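Local coordinates for globin (Geobacter sulfurreducens, PDB 2W31), which binds a six-coordinate heme b as the globin domain of a longer, probably membrane-bound sensor protein and probably also binds oxygen, at residues Thr49-Phe52 and Leu53-Asp56; Glu6-His10 and Tyr11-Asp15; Val105-Asn108 and Val109-Phe113. All blocks are in the same frame, centred on the assembly; numbering follows the deposited sequence.

Contact 1 (Thr49-Phe52 and Leu53-Asp56); sequences TAEF and LKED. With HEM (protoporphyrin IX containing Fe), chain C.
K54 folds back over the carbonyls of A50 and E51 where the chain turns out of helix 47-50. Its CB lies beside E51 O, and CG comes closest, 3.3 Å from the same E51 O. A bend at chi2 (-51°) then carries the chain across to the neighbouring carbonyl, with CD 3.5 Å from A50 O. CE also lies against A50 O and approaches E51 OE2 to 3.9 Å, while NZ stays 4.7 Å from E51 OE2, opposite charges nearby but not touching. The backbone beneath turns tightly: L53 N bonds A50 O at 3.1 Å and K54 N bonds E51 O at 3.2 Å, both donors standing well above the carbonyl planes. A water accepts from E55 N and donates to E51 O. T49 O and F52 CB both pack on the end of one heme vinyl group, T49 O lying 3.5 Å from HEM CBC. The L53 side chain packs on Y40, L43 and L44 of helix 32-44, and an alanine here would probably leave a gap against them. T49 OG1, bonded to L43 O, ties the turn to the same helix, while D56 leads into helix 56-59 with its carboxylate bonded to Y40 and the backbone of K61 and L62.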
loop_
_atom_site.group_PDB
_atom_site.type_symbol
_atom_site.label_atom_id
_atom_site.label_comp_id
_atom_site.label_asym_id
_atom_site.label_seq_id
_atom_site.Cartn_x
_atom_site.Cartn_y
_atom_site.Cartn_z
ATOM N N THR A 49 7.075 -5.816 -17.653
ATOM C CA THR A 49 7.818 -4.616 -17.270
ATOM C C THR A 49 9.228 -4.657 -17.899
ATOM O O THR A 49 9.772 -3.608 -18.206
ATOM C CB THR A 49 7.929 -4.469 -15.754
ATOM O OG1 THR A 49 8.347 -5.718 -15.170
ATOM C CG2 THR A 49 6.582 -4.071 -15.192
ATOM N N ALA A 50 9.790 -5.850 -18.100
ATOM C CA ALA A 50 11.127 -5.984 -18.677
ATOM C C ALA A 50 11.168 -5.339 -20.073
ATOM O O ALA A 50 12.209 -4.810 -20.488
ATOM C CB ALA A 50 11.579 -7.446 -18.719
ATOM N N GLU A 51 10.046 -5.387 -20.798
ATOM C CA GLU A 51 9.930 -4.713 -22.087
ATOM C C GLU A 51 10.354 -3.258 -22.041
ATOM O O GLU A 51 11.115 -2.798 -22.885
ATOM C CB GLU A 51 8.516 -4.796 -22.669
ATOM C CG GLU A 51 8.111 -6.137 -23.214
ATOM C CD GLU A 51 9.088 -6.659 -24.294
ATOM O OE1 GLU A 51 9.344 -5.971 -25.321
ATOM O OE2 GLU A 51 9.593 -7.775 -24.099
ATOM N N PHE A 52 9.896 -2.527 -21.034
ATOM C CA PHE A 52 10.103 -1.090 -20.969
ATOM C C PHE A 52 11.519 -0.736 -20.671
ATOM O O PHE A 52 11.874 0.430 -20.764
ATOM C CB PHE A 52 9.221 -0.434 -19.868
ATOM C CG PHE A 52 7.764 -0.445 -20.193
ATOM C CD1 PHE A 52 7.185 0.630 -20.892
ATOM C CD2 PHE A 52 6.978 -1.543 -19.872
ATOM C CE1 PHE A 52 5.831 0.609 -21.223
ATOM C CE2 PHE A 52 5.600 -1.573 -20.202
ATOM C CZ PHE A 52 5.042 -0.494 -20.900
ATOM N N LEU A 53 12.323 -1.730 -20.291
ATOM C CA LEU A 53 13.721 -1.507 -19.927
ATOM C C LEU A 53 14.715 -1.915 -21.013
ATOM O O LEU A 53 15.942 -1.844 -20.771
ATOM C CB LEU A 53 14.037 -2.238 -18.634
ATOM C CG LEU A 53 13.175 -1.754 -17.450
ATOM C CD1 LEU A 53 13.589 -2.533 -16.248
ATOM C CD2 LEU A 53 13.326 -0.237 -17.217
ATOM N N LYS A 54 14.209 -2.317 -22.191
ATOM C CA LYS A 54 15.088 -2.752 -23.293
ATOM C C LYS A 54 15.859 -1.579 -23.878
ATOM O O LYS A 54 17.069 -1.663 -24.007
ATOM C CB LYS A 54 14.350 -3.455 -24.446
ATOM C CG LYS A 54 13.505 -4.666 -24.082
ATOM C CD LYS A 54 14.197 -5.742 -23.252
ATOM C CE LYS A 54 13.353 -7.023 -23.240
ATOM N NZ LYS A 54 14.190 -8.256 -23.426
ATOM N N GLU A 55 15.171 -0.471 -24.205
ATOM C CA GLU A 55 15.875 0.708 -24.740
ATOM C C GLU A 55 16.837 1.259 -23.721
ATOM O O GLU A 55 17.965 1.724 -24.067
ATOM C CB GLU A 55 14.893 1.771 -25.233
ATOM C CG GLU A 55 14.124 1.324 -26.498
ATOM C CD GLU A 55 15.029 1.077 -27.698
ATOM O OE1 GLU A 55 15.194 -0.098 -28.085
ATOM O OE2 GLU A 55 15.568 2.064 -28.259
ATOM N N ASP A 56 16.424 1.145 -22.455
ATOM C CA ASP A 56 17.208 1.651 -21.363
ATOM C C ASP A 56 18.505 0.898 -21.163
ATOM O O ASP A 56 19.398 1.388 -20.461
ATOM C CB ASP A 56 16.392 1.614 -20.067
ATOM C CG ASP A 56 17.002 2.468 -18.990
ATOM O OD1 ASP A 56 17.119 3.700 -19.196
ATOM O OD2 ASP A 56 17.402 1.905 -17.962
HETATM C CHA HEM C . 9.233 7.388 -15.485
HETATM C CHB HEM C . 8.557 6.890 -10.740
HETATM C CHC HEM C . 6.995 2.374 -11.546
HETATM C CHD HEM C . 8.915 2.557 -15.975
HETATM C C1A HEM C . 9.177 7.662 -14.135
HETATM C C2A HEM C . 9.484 8.936 -13.509
HETATM C C3A HEM C . 9.322 8.798 -12.187
HETATM C C4A HEM C . 8.884 7.424 -11.962
HETATM C CMA HEM C . 9.522 9.847 -11.074
HETATM C CAA HEM C . 9.914 10.232 -14.269
HETATM C CBA HEM C . 8.596 10.766 -14.844
HETATM C CGA HEM C . 8.639 12.212 -15.295
HETATM O O1A HEM C . 8.729 13.136 -14.438
HETATM O O2A HEM C . 8.563 12.435 -16.536
HETATM C C1B HEM C . 7.935 5.665 -10.565
HETATM C C2B HEM C . 7.306 5.176 -9.348
HETATM C C3B HEM C . 6.869 3.930 -9.564
HETATM C C4B HEM C . 7.255 3.566 -10.920
HETATM C CMB HEM C . 7.185 6.047 -8.079
HETATM C CAB HEM C . 6.158 2.981 -8.603
HETATM C CBB HEM C . 6.523 2.875 -7.311
HETATM C C1C HEM C . 7.450 1.999 -12.786
HETATM C C2C HEM C . 7.417 0.668 -13.344
HETATM C C3C HEM C . 7.983 0.712 -14.554
HETATM C C4C HEM C . 8.367 2.084 -14.811
HETATM C CMC HEM C . 6.855 -0.579 -12.664
HETATM C CAC HEM C . 8.156 -0.483 -15.513
HETATM C CBC HEM C . 9.315 -0.834 -16.061
HETATM C C1D HEM C . 9.049 3.884 -16.293
HETATM C C2D HEM C . 9.313 4.405 -17.643
HETATM C C3D HEM C . 9.407 5.910 -17.503
HETATM C C4D HEM C . 9.217 6.160 -16.078
HETATM C CMD HEM C . 9.430 3.587 -18.923
HETATM C CAD HEM C . 9.696 6.966 -18.605
HETATM C CBD HEM C . 8.475 7.266 -19.453
HETATM C CGD HEM C . 8.941 8.013 -20.687
HETATM O O1D HEM C . 9.756 7.471 -21.482
HETATM O O2D HEM C . 8.486 9.161 -20.880
HETATM N NA HEM C . 8.821 6.746 -13.169
HETATM N NB HEM C . 7.881 4.663 -11.496
HETATM N NC HEM C . 8.045 2.860 -13.701
HETATM N ND HEM C . 9.004 4.952 -15.428
HETATM FE FE HEM C . 8.447 4.792 -13.434
HETATM O O HOH W 1 12.364 -0.193 -24.342
HETATM O O HOH W 2 13.720 1.525 -22.025
#

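Contact 2 (Glu6-His10 and Tyr11-Asp15); sequences EIKAH and YRFTD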
loop_
_atom_site.group_PDB
_atom_site.type_symbol
_atom_site.label_atom_id
_atom_site.label_comp_id
_atom_site.label_asym_id
_atom_site.label_seq_id
_atom_site.Cartn_x
_atom_site.Cartn_y
_atom_site.Cartn_z
ATOM N N GLU A 6 -5.817 18.615 2.303
ATOM C CA GLU A 6 -6.919 17.657 2.444
ATOM C C GLU A 6 -6.414 16.214 2.461
ATOM O O GLU A 6 -6.829 15.407 3.314
ATOM C CB GLU A 6 -7.907 17.841 1.305
ATOM C CG GLU A 6 -8.721 19.154 1.386
ATOM C CD GLU A 6 -9.571 19.372 0.149
ATOM O OE1 GLU A 6 -9.008 19.454 -0.972
ATOM O OE2 GLU A 6 -10.819 19.453 0.294
ATOM N N ILE A 7 -5.524 15.886 1.523
ATOM C CA ILE A 7 -4.968 14.537 1.490
ATOM C C ILE A 7 -4.233 14.174 2.775
ATOM O O ILE A 7 -4.429 13.085 3.328
ATOM C CB ILE A 7 -4.102 14.363 0.231
ATOM C CG1 ILE A 7 -5.043 14.376 -0.968
ATOM C CG2 ILE A 7 -3.266 13.077 0.289
ATOM C CD1 ILE A 7 -4.352 14.413 -2.322
ATOM N N LYS A 8 -3.350 15.046 3.237
ATOM C CA LYS A 8 -2.652 14.854 4.521
ATOM C C LYS A 8 -3.617 14.631 5.669
ATOM O O LYS A 8 -3.440 13.716 6.484
ATOM C CB LYS A 8 -1.805 16.081 4.870
ATOM C CG LYS A 8 -0.517 16.188 4.194
ATOM C CD LYS A 8 0.135 17.485 4.674
ATOM C CE LYS A 8 1.567 17.560 4.244
ATOM N NZ LYS A 8 2.065 18.963 4.463
ATOM N N ALA A 9 -4.652 15.466 5.756
ATOM C CA ALA A 9 -5.668 15.299 6.786
ATOM C C ALA A 9 -6.303 13.894 6.741
ATOM O O ALA A 9 -6.425 13.228 7.778
ATOM C CB ALA A 9 -6.761 16.382 6.698
ATOM N N HIS A 10 -6.662 13.421 5.538
ATOM C CA HIS A 10 -7.297 12.109 5.432
ATOM C C HIS A 10 -6.396 10.980 5.932
ATOM O O HIS A 10 -6.876 10.005 6.550
ATOM C CB HIS A 10 -7.745 11.843 3.999
ATOM C CG HIS A 10 -8.832 12.766 3.535
ATOM N ND1 HIS A 10 -9.159 12.925 2.209
ATOM C CD2 HIS A 10 -9.632 13.618 4.225
ATOM C CE1 HIS A 10 -10.132 13.813 2.099
ATOM N NE2 HIS A 10 -10.438 14.246 3.309
ATOM N N TYR A 11 -5.096 11.081 5.634
ATOM C CA TYR A 11 -4.122 10.082 6.085
ATOM C C TYR A 11 -3.548 10.364 7.474
ATOM O O TYR A 11 -2.715 9.613 7.948
ATOM C CB TYR A 11 -2.946 10.018 5.071
ATOM C CG TYR A 11 -3.286 9.289 3.783
ATOM C CD1 TYR A 11 -3.201 7.892 3.719
ATOM C CD2 TYR A 11 -3.694 9.968 2.650
ATOM C CE1 TYR A 11 -3.505 7.186 2.546
ATOM C CE2 TYR A 11 -3.999 9.285 1.474
ATOM C CZ TYR A 11 -3.941 7.895 1.437
ATOM O OH TYR A 11 -4.223 7.222 0.244
ATOM N N ARG A 12 -4.013 11.450 8.108
ATOM C CA ARG A 12 -3.441 11.933 9.367
ATOM C C ARG A 12 -1.907 12.061 9.285
ATOM O O ARG A 12 -1.161 11.646 10.167
ATOM C CB ARG A 12 -3.881 11.054 10.544
ATOM C CG ARG A 12 -5.397 11.118 10.738
ATOM C CD ARG A 12 -5.879 10.313 11.940
ATOM N NE ARG A 12 -7.337 10.225 11.937
ATOM C CZ ARG A 12 -8.022 9.500 12.807
ATOM N NH1 ARG A 12 -7.371 8.805 13.742
ATOM N NH2 ARG A 12 -9.351 9.470 12.731
ATOM N N PHE A 13 -1.453 12.646 8.188
ATOM C CA PHE A 13 -0.026 12.924 7.977
ATOM C C PHE A 13 0.221 14.325 8.518
ATOM O O PHE A 13 -0.377 15.295 8.039
ATOM C CB PHE A 13 0.270 12.856 6.485
ATOM C CG PHE A 13 1.752 13.058 6.142
ATOM C CD1 PHE A 13 2.574 11.971 5.875
ATOM C CD2 PHE A 13 2.311 14.352 6.082
ATOM C CE1 PHE A 13 3.928 12.143 5.541
ATOM C CE2 PHE A 13 3.688 14.521 5.744
ATOM C CZ PHE A 13 4.484 13.413 5.476
ATOM N N THR A 14 1.119 14.430 9.482
ATOM C CA THR A 14 1.379 15.725 10.143
ATOM C C THR A 14 2.826 16.149 10.063
ATOM O O THR A 14 3.668 15.412 9.542
ATOM C CB THR A 14 1.087 15.637 11.627
ATOM O OG1 THR A 14 1.985 14.708 12.251
ATOM C CG2 THR A 14 -0.372 15.207 11.863
ATOM N N ASP A 15 3.133 17.335 10.621
ATOM C CA ASP A 15 4.532 17.762 10.651
ATOM C C ASP A 15 5.443 16.761 11.371
ATOM O O ASP A 15 6.615 16.628 11.003
ATOM C CB ASP A 15 4.672 19.135 11.295
ATOM C CG ASP A 15 3.968 20.224 10.490
ATOM O OD1 ASP A 15 4.056 20.181 9.235
ATOM O OD2 ASP A 15 3.341 21.133 11.100
HETATM O O HOH W 3 -8.787 11.279 9.154
#
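A Schellman motif ends helix 4-11, the first helix of this globin domain, and K8, A9, R12 and F13 make it. F13 N reaches back to K8 O at 2.8 Å and R12 N to A9 O at 3.0 Å, the second donor standing high above its carbonyl plane. The positive phi of R12 (50°) reverses the chain so that both N-H groups face the last turn. F13 then brings its ring back to the helix: CG is trans to the backbone N (chi1 -177°), which lays CD2 alongside the aliphatic part of K8. The lysine runs extended beyond CG and crosses the ring obliquely, with K8 CG 3.9 Å and K8 CE 3.8 Å from F13 CD2. Its NZ continues to Y78 O. T14 holds the N-cap position of helix 15-23. H10, by contrast, faces the second subunit, where its ring meets H101 and Y102 of that chain and its carbonyl bonds the Y42 hydroxyl there. Y11 points the same way as I7, its hydroxyl bonded to D144 on helix 125-151. Between these two side chains I7 CG2 lies 3.9 Å from Y11 CD2, and the tyrosine ring turns an edge to the helix, I7 O lying in the ring plane only 3.3 Å from Y11 CD2.

Contact 3 (Val105-Asn108 and Val109-Phe113); sequences VAMN and VVRQF. With HEM (protoporphyrin IX containing Fe), chain C.
N108 and Q112 stand one turn apart on helix 100-121, the G helix of the globin fold, and set their amide planes 90° apart. Across this right angle Q112 NE2 gives a weak hydrogen bond to N108 OD1 (3.4 Å). The glutamine is bent at chi2 (-83°), which brings its amide back over the asparagine, and its CG packs tightly on N108 O at 3.0 Å. The stronger partners of both amides lie in the second subunit: N108 ND2 bonds D140 there, and Q112 bonds R132 through OE1 and the E133 carbonyl through NE2. The M107 and R111 side chains cross at about a right angle, M107 CG lying 4.0 Å from R111 NH2. The guanidinium turns off at chi3 to reach E136 and D140 of its own chain and, through NE, D140 of the second subunit. Acids from both chains thus surround it and would probably offset its closeness to R111 of the second subunit. M107 heads toward the heme instead: its CE meets HEM CBB at 3.6 Å, while A106 CB lies 3.7 Å from HEM CAB, so both residues line the vinyl side of the pocket. One helix therefore serves cofactor and dimer interface together. Regular bonds run beneath, R111 N to M107 O and Q112 N to N108 O among them, and V110 CG2 tucks in 3.5 Å from A106 O.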
loop_
_atom_site.group_PDB
_atom_site.type_symbol
_atom_site.label_atom_id
_atom_site.label_comp_id
_atom_site.label_asym_id
_atom_site.label_seq_id
_atom_site.Cartn_x
_atom_site.Cartn_y
_atom_site.Cartn_z
ATOM N N VAL A 105 2.502 -3.081 -8.073
ATOM C CA VAL A 105 3.531 -4.094 -7.876
ATOM C C VAL A 105 4.850 -3.463 -7.442
ATOM O O VAL A 105 5.481 -3.914 -6.486
ATOM C CB VAL A 105 3.764 -4.918 -9.156
ATOM C CG1 VAL A 105 5.009 -5.780 -9.014
ATOM C CG2 VAL A 105 2.546 -5.777 -9.462
ATOM N N ALA A 106 5.262 -2.418 -8.152
ATOM C CA ALA A 106 6.526 -1.749 -7.869
ATOM C C ALA A 106 6.523 -1.134 -6.472
ATOM O O ALA A 106 7.552 -1.100 -5.796
ATOM C CB ALA A 106 6.810 -0.685 -8.918
ATOM N N MET A 107 5.361 -0.649 -6.047
ATOM C CA MET A 107 5.245 0.060 -4.779
ATOM C C MET A 107 5.349 -0.900 -3.598
ATOM O O MET A 107 5.798 -0.522 -2.516
ATOM C CB MET A 107 3.926 0.832 -4.715
ATOM C CG MET A 107 3.833 1.809 -3.554
ATOM S SD MET A 107 5.117 3.073 -3.605
ATOM C CE MET A 107 4.388 4.251 -4.741
ATOM N N ASN A 108 4.929 -2.142 -3.815
ATOM C CA ASN A 108 5.167 -3.223 -2.836
ATOM C C ASN A 108 6.681 -3.492 -2.661
ATOM O O ASN A 108 7.158 -3.680 -1.513
ATOM C CB ASN A 108 4.423 -4.513 -3.231
ATOM C CG ASN A 108 4.525 -5.576 -2.141
ATOM O OD1 ASN A 108 5.388 -6.455 -2.214
ATOM N ND2 ASN A 108 3.733 -5.431 -1.074
ATOM N N VAL A 109 7.422 -3.490 -3.786
ATOM C CA VAL A 109 8.866 -3.687 -3.705
ATOM C C VAL A 109 9.520 -2.593 -2.816
ATOM O O VAL A 109 10.345 -2.875 -1.945
ATOM C CB VAL A 109 9.514 -3.684 -5.109
ATOM C CG1 VAL A 109 11.068 -3.847 -4.987
ATOM C CG2 VAL A 109 8.902 -4.779 -5.969
ATOM N N VAL A 110 9.168 -1.335 -3.076
ATOM C CA VAL A 110 9.728 -0.221 -2.297
ATOM C C VAL A 110 9.319 -0.333 -0.819
ATOM O O VAL A 110 10.116 -0.085 0.106
ATOM C CB VAL A 110 9.277 1.119 -2.910
ATOM C CG1 VAL A 110 9.765 2.311 -2.115
ATOM C CG2 VAL A 110 9.739 1.209 -4.371
ATOM N N ARG A 111 8.063 -0.697 -0.599
ATOM C CA ARG A 111 7.551 -0.774 0.763
ATOM C C ARG A 111 8.325 -1.848 1.571
ATOM O O ARG A 111 8.751 -1.607 2.691
ATOM C CB ARG A 111 6.074 -1.140 0.665
ATOM C CG ARG A 111 5.347 -1.034 1.897
ATOM C CD ARG A 111 3.950 -1.709 1.694
ATOM N NE ARG A 111 3.137 -1.214 0.571
ATOM C CZ ARG A 111 2.493 -0.032 0.579
ATOM N NH1 ARG A 111 2.638 0.800 1.588
ATOM N NH2 ARG A 111 1.736 0.369 -0.432
ATOM N N GLN A 112 8.551 -3.032 0.987
ATOM C CA GLN A 112 9.197 -4.121 1.740
ATOM C C GLN A 112 10.638 -3.701 2.015
ATOM O O GLN A 112 11.159 -3.933 3.110
ATOM C CB GLN A 112 9.169 -5.417 0.920
ATOM C CG GLN A 112 7.753 -5.827 0.446
ATOM C CD GLN A 112 6.932 -6.596 1.479
ATOM O OE1 GLN A 112 7.144 -6.456 2.698
ATOM N NE2 GLN A 112 5.964 -7.403 0.992
ATOM N N PHE A 113 11.278 -3.067 1.022
ATOM C CA PHE A 113 12.686 -2.683 1.163
ATOM C C PHE A 113 12.837 -1.659 2.292
ATOM O O PHE A 113 13.754 -1.767 3.155
ATOM C CB PHE A 113 13.160 -2.063 -0.152
ATOM C CG PHE A 113 14.633 -1.634 -0.147
ATOM C CD1 PHE A 113 15.658 -2.512 -0.542
ATOM C CD2 PHE A 113 14.980 -0.343 0.261
ATOM C CE1 PHE A 113 17.000 -2.110 -0.511
ATOM C CE2 PHE A 113 16.337 0.080 0.265
ATOM C CZ PHE A 113 17.326 -0.811 -0.097
HETATM C CHA HEM C . 9.233 7.388 -15.485
HETATM C CHB HEM C . 8.557 6.890 -10.740
HETATM C CHC HEM C . 6.995 2.374 -11.546
HETATM C CHD HEM C . 8.915 2.557 -15.975
HETATM C C1A HEM C . 9.177 7.662 -14.135
HETATM C C2A HEM C . 9.484 8.936 -13.509
HETATM C C3A HEM C . 9.322 8.798 -12.187
HETATM C C4A HEM C . 8.884 7.424 -11.962
HETATM C CMA HEM C . 9.522 9.847 -11.074
HETATM C CAA HEM C . 9.914 10.232 -14.269
HETATM C CBA HEM C . 8.596 10.766 -14.844
HETATM C CGA HEM C . 8.639 12.212 -15.295
HETATM O O1A HEM C . 8.729 13.136 -14.438
HETATM O O2A HEM C . 8.563 12.435 -16.536
HETATM C C1B HEM C . 7.935 5.665 -10.565
HETATM C C2B HEM C . 7.306 5.176 -9.348
HETATM C C3B HEM C . 6.869 3.930 -9.564
HETATM C C4B HEM C . 7.255 3.566 -10.920
HETATM C CMB HEM C . 7.185 6.047 -8.079
HETATM C CAB HEM C . 6.158 2.981 -8.603
HETATM C CBB HEM C . 6.523 2.875 -7.311
HETATM C C1C HEM C . 7.450 1.999 -12.786
HETATM C C2C HEM C . 7.417 0.668 -13.344
HETATM C C3C HEM C . 7.983 0.712 -14.554
HETATM C C4C HEM C . 8.367 2.084 -14.811
HETATM C CMC HEM C . 6.855 -0.579 -12.664
HETATM C CAC HEM C . 8.156 -0.483 -15.513
HETATM C CBC HEM C . 9.315 -0.834 -16.061
HETATM C C1D HEM C . 9.049 3.884 -16.293
HETATM C C2D HEM C . 9.313 4.405 -17.643
HETATM C C3D HEM C . 9.407 5.910 -17.503
HETATM C C4D HEM C . 9.217 6.160 -16.078
HETATM C CMD HEM C . 9.430 3.587 -18.923
HETATM C CAD HEM C . 9.696 6.966 -18.605
HETATM C CBD HEM C . 8.475 7.266 -19.453
HETATM C CGD HEM C . 8.941 8.013 -20.687
HETATM O O1D HEM C . 9.756 7.471 -21.482
HETATM O O2D HEM C . 8.486 9.161 -20.880
HETATM N NA HEM C . 8.821 6.746 -13.169
HETATM N NB HEM C . 7.881 4.663 -11.496
HETATM N NC HEM C . 8.045 2.860 -13.701
HETATM N ND HEM C . 9.004 4.952 -15.428
HETATM FE FE HEM C . 8.447 4.792 -13.434
#

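In the fold
From the N terminus, contact 2 comes first, ending helix 4-11 and leading into helix 15-23; contact 1 follows at the turn between helices 47-50 and 56-59, and contact 3 lies last, inside helix 100-121. Each is local, so none closes a long loop, and the three run in series without nesting or crossing. Contacts 1 and 2 sit on opposite sides of the chain's centre, their centres about 36 Å apart. Contact 3, nearer the middle, shares the heme and helix 32-44 with contact 1, from which its nearest atoms are about 7 Å away, and the second subunit and helix 125-151 with contact 2.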